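Side-chain contact in citrinin polyketide synthase (Monascus purpureus, PDB 5MPT), which builds the keto-aldehyde precursor of the mycotoxin citrinin by condensing malonyl-CoA units, its methyltransferase domain adding C-methyl groups to the growing polyketide: residues F192-E195 and Q196-K199. Numbering follows the deposited sequence.
Sequences FFLE and QLVK
Gln196 lies obliquely against the ring of Phe192, one helical turn back. With chi1 at -69°, its CG sits beside the backbone N and 3.6 Å from Phe192 CE1; the bend at chi2 (-63°) then turns the amide, whose plane stands 48° from the ring. The closest touch is through the aliphatic CG, with no stacking of the two flat groups, and Gln196 NE2 is 3.8 Å from Phe192 CE1. A water lies in the plane of the Phe192 ring, at its edge; it donates a weak hydrogen bond to Glu195 OE1 (2.7 Å) and weakly accepts one from Gln196 NE2, linking two neighbouring polar ends.

The chain of Glu195 is extended beyond CG, and its OE2 meets Lys199 NZ, one turn on, in a long salt bridge of 3.9 Å. The carboxylate has a stronger partner in Arg230, so the lysine probably adds only modestly to its charge balance. Beneath these side chains runs the i to i+4 ladder of an alpha helix, from Gln196 N to Phe192 O (2.9 Å) to a longer bond, Lys199 N to Glu195 O (3.2 Å).

The buried side is apolar: Leu194 CD2 touches Leu197 CD2 at 4.1 Å, though Leu197 is modelled in two conformers and this contact, belonging to one, is doubtful. Here helix 181-198 packs into the Rossmann-like methyltransferase fold: Phe193 and Leu197 meet strand 309-316 of the central sheet, and Leu194 rests on Met224 of helix 221-231. Helix 14-26, from the N-terminal part of the chain, also touches Phe193 and Leu197.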
loop_
_atom_site.group_PDB
_atom_site.type_symbol
_atom_site.label_atom_id
_atom_site.label_comp_id
_atom_site.label_asym_id
_atom_site.label_seq_id
_atom_site.Cartn_x
_atom_site.Cartn_y
_atom_site.Cartn_z
ATOM N N PHE A 192 8.263 4.844 -15.783
ATOM C CA PHE A 192 8.490 4.400 -17.153
ATOM C C PHE A 192 7.231 4.550 -18.000
ATOM O O PHE A 192 7.265 5.075 -19.132
ATOM C CB PHE A 192 9.002 2.944 -17.111
ATOM C CG PHE A 192 9.222 2.340 -18.447
ATOM C CD1 PHE A 192 9.984 2.993 -19.412
ATOM C CD2 PHE A 192 8.667 1.103 -18.749
ATOM C CE1 PHE A 192 10.234 2.376 -20.641
ATOM C CE2 PHE A 192 8.876 0.507 -19.990
ATOM C CZ PHE A 192 9.662 1.140 -20.930
ATOM N N PHE A 193 6.091 4.159 -17.441
ATOM C CA PHE A 193 4.833 4.304 -18.145
ATOM C C PHE A 193 4.599 5.767 -18.504
ATOM O O PHE A 193 4.306 6.112 -19.662
ATOM C CB PHE A 193 3.694 3.765 -17.282
ATOM C CG PHE A 193 2.350 4.270 -17.689
ATOM C CD1 PHE A 193 1.819 3.950 -18.931
ATOM C CD2 PHE A 193 1.614 5.071 -16.828
ATOM C CE1 PHE A 193 0.597 4.419 -19.347
ATOM C CE2 PHE A 193 0.373 5.544 -17.224
ATOM C CZ PHE A 193 -0.142 5.232 -18.497
ATOM N N LEU A 194 4.724 6.658 -17.509
ATOM C CA LEU A 194 4.436 8.069 -17.754
ATOM C C LEU A 194 5.416 8.680 -18.761
ATOM O O LEU A 194 5.017 9.495 -19.602
ATOM C CB LEU A 194 4.456 8.847 -16.443
ATOM C CG LEU A 194 3.285 8.566 -15.499
ATOM C CD1 LEU A 194 3.536 9.197 -14.127
ATOM C CD2 LEU A 194 1.962 9.077 -16.111
ATOM N N GLU A 195 6.704 8.314 -18.686
ATOM C CA GLU A 195 7.669 8.837 -19.639
ATOM C C GLU A 195 7.305 8.408 -21.050
ATOM O O GLU A 195 7.307 9.225 -21.983
ATOM C CB GLU A 195 9.082 8.369 -19.272
ATOM C CG GLU A 195 10.101 8.926 -20.215
ATOM C CD GLU A 195 11.518 8.802 -19.711
ATOM O OE1 GLU A 195 11.768 7.939 -18.861
ATOM O OE2 GLU A 195 12.388 9.579 -20.158
ATOM N N GLN A 196 6.958 7.131 -21.225
ATOM C CA GLN A 196 6.600 6.651 -22.558
ATOM C C GLN A 196 5.294 7.279 -23.021
ATOM O O GLN A 196 5.083 7.516 -24.224
ATOM C CB GLN A 196 6.493 5.125 -22.534
ATOM C CG GLN A 196 7.836 4.432 -22.354
ATOM C CD GLN A 196 8.765 4.732 -23.518
ATOM O OE1 GLN A 196 8.359 4.688 -24.678
ATOM N NE2 GLN A 196 9.972 5.148 -23.205
ATOM N N LEU A 197 4.410 7.559 -22.063
ATOM C CA LEU A 197 3.155 8.253 -22.362
ATOM C C LEU A 197 3.416 9.646 -22.905
ATOM O O LEU A 197 2.894 10.029 -23.959
ATOM C CB LEU A 197 2.297 8.338 -21.100
ATOM C CG LEU A 197 0.999 9.129 -21.228
ATOM C CD1 LEU A 197 0.065 8.430 -22.191
ATOM C CD2 LEU A 197 0.308 9.338 -19.891
ATOM N N VAL A 198 4.232 10.422 -22.196
ATOM C CA VAL A 198 4.458 11.814 -22.568
ATOM C C VAL A 198 5.130 11.951 -23.944
ATOM O O VAL A 198 4.816 12.893 -24.700
ATOM C CB VAL A 198 5.238 12.478 -21.409
ATOM C CG1 VAL A 198 5.726 13.866 -21.750
ATOM C CG2 VAL A 198 4.360 12.558 -20.189
ATOM N N LYS A 199 5.992 10.992 -24.330
ATOM C CA LYS A 199 6.633 10.980 -25.655
ATOM C C LYS A 199 5.632 10.909 -26.795
ATOM O O LYS A 199 5.996 11.227 -27.937
ATOM C CB LYS A 199 7.588 9.764 -25.802
ATOM C CG LYS A 199 8.909 9.826 -25.080
ATOM C CD LYS A 199 9.578 8.434 -25.118
ATOM C CE LYS A 199 11.112 8.480 -25.063
ATOM N NZ LYS A 199 11.634 9.403 -24.019
HETATM O O HOH W 1 11.663 5.727 -20.412
#